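Local coordinates for protein archaemetzincin (Archaeoglobus fulgidus, PDB 4A3W) that is probably a zinc-dependent metalloprotease of unknown natural substrate, carrying one catalytic zinc ion and a second that seems to be structural, at residues V15-N20 / E109-E114. Residues are numbered along the deposited sequence; the frame is centred on the assembly and turned at random.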
ATOM      1  N   VAL A  15       8.948   4.809  -5.294  1.00 42.63           N
ATOM      2  CA  VAL A  15       7.963   5.875  -5.419  1.00 39.67           C
ATOM      3  C   VAL A  15       7.621   6.129  -6.877  1.00 40.10           C
ATOM      4  O   VAL A  15       6.449   6.268  -7.229  1.00 39.33           O
ATOM      5  CB  VAL A  15       8.458   7.178  -4.764  1.00 42.56           C
ATOM      6  CG1 VAL A  15       7.500   8.341  -5.070  1.00 41.26           C
ATOM      7  CG2 VAL A  15       8.612   6.972  -3.260  1.00 44.17           C
ATOM      8  N   GLU A  16       8.645   6.196  -7.721  1.00 38.88           N
ATOM      9  CA  GLU A  16       8.463   6.424  -9.147  1.00 43.03           C
ATOM     10  C   GLU A  16       7.607   5.325  -9.790  1.00 42.69           C
ATOM     11  O   GLU A  16       6.797   5.599 -10.674  1.00 43.31           O
ATOM     12  CB  GLU A  16       9.835   6.506  -9.840  1.00 50.23           C
ATOM     13  CG  GLU A  16      10.682   7.700  -9.380  1.00 59.69           C
ATOM     14  CD  GLU A  16      12.158   7.606  -9.795  1.00 74.62           C
ATOM     15  OE1 GLU A  16      12.603   6.526 -10.253  1.00 72.80           O
ATOM     16  OE2 GLU A  16      12.880   8.623  -9.658  1.00 75.31           O
ATOM     17  N   VAL A  17       7.801   4.084  -9.348  1.00 40.08           N
ATOM     18  CA  VAL A  17       7.006   2.954  -9.827  1.00 43.41           C
ATOM     19  C   VAL A  17       5.516   3.216  -9.637  1.00 42.69           C
ATOM     20  O   VAL A  17       4.716   2.981 -10.542  1.00 43.51           O
ATOM     21  CB  VAL A  17       7.399   1.639  -9.091  1.00 43.91           C
ATOM     22  CG1 VAL A  17       6.252   0.605  -9.123  1.00 37.86           C
ATOM     23  CG2 VAL A  17       8.679   1.059  -9.702  1.00 44.57           C
ATOM     24  N   LEU A  18       5.149   3.710  -8.458  1.00 39.68           N
ATOM     25  CA  LEU A  18       3.752   3.982  -8.159  1.00 35.92           C
ATOM     26  C   LEU A  18       3.267   5.234  -8.885  1.00 39.58           C
ATOM     27  O   LEU A  18       2.165   5.259  -9.440  1.00 40.18           O
ATOM     28  CB  LEU A  18       3.563   4.113  -6.644  1.00 34.95           C
ATOM     29  CG  LEU A  18       3.736   2.792  -5.892  1.00 36.72           C
ATOM     30  CD1 LEU A  18       3.643   3.008  -4.402  1.00 34.40           C
ATOM     31  CD2 LEU A  18       2.696   1.765  -6.357  1.00 33.77           C
ATOM     32  N   ALA A  19       4.093   6.273  -8.900  1.00 40.19           N
ATOM     33  CA  ALA A  19       3.735   7.499  -9.600  1.00 41.70           C
ATOM     34  C   ALA A  19       3.413   7.206 -11.067  1.00 41.81           C
ATOM     35  O   ALA A  19       2.496   7.791 -11.633  1.00 42.73           O
ATOM     36  CB  ALA A  19       4.863   8.518  -9.495  1.00 40.92           C
ATOM     37  N   ASN A  20       4.148   6.289 -11.685  1.00 41.97           N
ATOM     38  CA  ASN A  20       3.948   6.024 -13.107  1.00 45.55           C
ATOM     39  C   ASN A  20       2.783   5.085 -13.426  1.00 41.79           C
ATOM     40  O   ASN A  20       2.225   5.141 -14.519  1.00 45.40           O
ATOM     41  CB  ASN A  20       5.235   5.475 -13.744  1.00 47.66           C
ATOM     42  CG  ASN A  20       6.356   6.506 -13.774  1.00 62.14           C
ATOM     43  OD1 ASN A  20       6.106   7.714 -13.857  1.00 58.89           O
ATOM     44  ND2 ASN A  20       7.602   6.035 -13.698  1.00 66.96           N
ATOM     45  N   GLU A 109       5.778  -5.390  -9.907  1.00 33.72           N
ATOM     46  CA  GLU A 109       4.417  -5.926  -9.930  1.00 32.84           C
ATOM     47  C   GLU A 109       3.838  -6.050  -8.525  1.00 33.51           C
ATOM     48  O   GLU A 109       2.661  -5.755  -8.305  1.00 32.75           O
ATOM     49  CB  GLU A 109       4.380  -7.286 -10.653  1.00 35.63           C
ATOM     50  CG  GLU A 109       4.839  -7.199 -12.105  1.00 37.30           C
ATOM     51  CD  GLU A 109       4.793  -8.533 -12.860  1.00 44.70           C
ATOM     52  OE1 GLU A 109       4.260  -9.528 -12.316  1.00 38.68           O
ATOM     53  OE2 GLU A 109       5.286  -8.573 -14.014  1.00 40.80           O
ATOM     54  N   ARG A 110       4.660  -6.478  -7.573  1.00 31.75           N
ATOM     55  CA  ARG A 110       4.210  -6.618  -6.189  1.00 35.30           C
ATOM     56  C   ARG A 110       3.852  -5.278  -5.572  1.00 32.95           C
ATOM     57  O   ARG A 110       2.856  -5.160  -4.860  1.00 33.12           O
ATOM     58  CB  ARG A 110       5.300  -7.249  -5.338  1.00 29.68           C
ATOM     59  CG  ARG A 110       5.597  -8.705  -5.675  1.00 35.05           C
ATOM     60  CD  ARG A 110       6.830  -9.171  -4.931  1.00 34.25           C
ATOM     61  NE  ARG A 110       7.035 -10.623  -5.014  1.00 33.69           N
ATOM     62  CZ  ARG A 110       8.002 -11.272  -4.367  1.00 39.04           C
ATOM     63  NH1 ARG A 110       8.856 -10.598  -3.605  1.00 34.09           N
ATOM     64  NH2 ARG A 110       8.112 -12.592  -4.466  1.00 36.46           N
ATOM     65  N   VAL A 111       4.702  -4.288  -5.814  1.00 30.63           N
ATOM     66  CA  VAL A 111       4.501  -2.950  -5.283  1.00 34.19           C
ATOM     67  C   VAL A 111       3.190  -2.373  -5.816  1.00 33.38           C
ATOM     68  O   VAL A 111       2.379  -1.869  -5.051  1.00 32.60           O
ATOM     69  CB  VAL A 111       5.680  -2.022  -5.651  1.00 33.71           C
ATOM     70  CG1 VAL A 111       5.314  -0.555  -5.381  1.00 36.29           C
ATOM     71  CG2 VAL A 111       6.939  -2.435  -4.861  1.00 33.38           C
ATOM     72  N   VAL A 112       2.988  -2.464  -7.125  1.00 29.98           N
ATOM     73  CA  VAL A 112       1.784  -1.935  -7.748  1.00 34.01           C
ATOM     74  C   VAL A 112       0.545  -2.676  -7.249  1.00 33.90           C
ATOM     75  O   VAL A 112      -0.455  -2.043  -6.914  1.00 32.53           O
ATOM     76  CB  VAL A 112       1.846  -1.994  -9.294  1.00 33.90           C
ATOM     77  CG1 VAL A 112       0.524  -1.516  -9.906  1.00 32.70           C
ATOM     78  CG2 VAL A 112       3.011  -1.144  -9.816  1.00 38.83           C
ATOM     79  N   LYS A 113       0.609  -4.005  -7.167  1.00 31.04           N
ATOM     80  CA  LYS A 113      -0.544  -4.777  -6.705  1.00 28.63           C
ATOM     81  C   LYS A 113      -0.996  -4.360  -5.322  1.00 30.41           C
ATOM     82  O   LYS A 113      -2.194  -4.213  -5.077  1.00 30.53           O
ATOM     83  CB  LYS A 113      -0.229  -6.271  -6.643  1.00 32.64           C
ATOM     84  CG  LYS A 113      -0.261  -6.994  -7.982  1.00 35.68           C
ATOM     85  CD  LYS A 113       0.256  -8.409  -7.779  1.00 37.14           C
ATOM     86  CE  LYS A 113       0.412  -9.152  -9.084  1.00 40.47           C
ATOM     87  NZ  LYS A 113       0.942 -10.515  -8.819  1.00 38.48           N
ATOM     88  N   GLU A 114      -0.047  -4.218  -4.401  1.00 28.68           N
ATOM     89  CA  GLU A 114      -0.403  -3.981  -3.004  1.00 31.47           C
ATOM     90  C   GLU A 114      -0.850  -2.527  -2.807  1.00 31.08           C
ATOM     91  O   GLU A 114      -1.710  -2.259  -1.986  1.00 31.59           O
ATOM     92  CB  GLU A 114       0.756  -4.339  -2.067  1.00 30.07           C
ATOM     93  CG  GLU A 114       1.005  -5.856  -1.939  1.00 32.63           C
ATOM     94  CD  GLU A 114      -0.223  -6.607  -1.441  1.00 32.04           C
ATOM     95  OE1 GLU A 114      -0.418  -6.715  -0.214  1.00 33.21           O
ATOM     96  OE2 GLU A 114      -1.015  -7.069  -2.278  1.00 33.45           O
TER
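Leu18 and Val111 meet where helix 12-26 crosses helix 104-122. The CB of Leu18 points across the direction of the neighbouring helix, and only beyond it does the side chain come nearer: CG stands anti to the carbonyl carbon (chi1 -69°) and lies 3.7 Å from Val111 CG1. From this fork CD1 passes the same methyl at 4.1 Å. CD2 comes nearest, 3.6 Å from Val111 CG1, and also extends over the backbone, near Val111 O and 4.1 Å from Val112 CA. One valine methyl thus meets the branch carbon and both methyls of the leucine, whose extra carbon suits the place by carrying CD2 across the gap.

Val17, whose CB faces the other helix directly, needs no such length. Its CG1 bridges two residues, 3.7 Å from Val112 CG2 and 4.0 Å from Val111 CG1. Branching at CB keeps the valine methyls near the backbone, which suits this interface. The short segments' axes approach to 9.7 Å, crossing at -57°. All four side chains are buried and meet through apolar groups; no hydrogen bond crosses between the segments.

Val112 also packs on Ser21 and Ile25 of helix 12-26, while Leu18 reaches Ala115. Helix 104-122 carries the HExxH motif, whose His117 and His121 bind the catalytic zinc and whose Glu118 is probably the proton acceptor; helix 12-26 lies against it and, through Val15 and Ala19, touches Val32 of edge strand 29-32 in the mixed sheet.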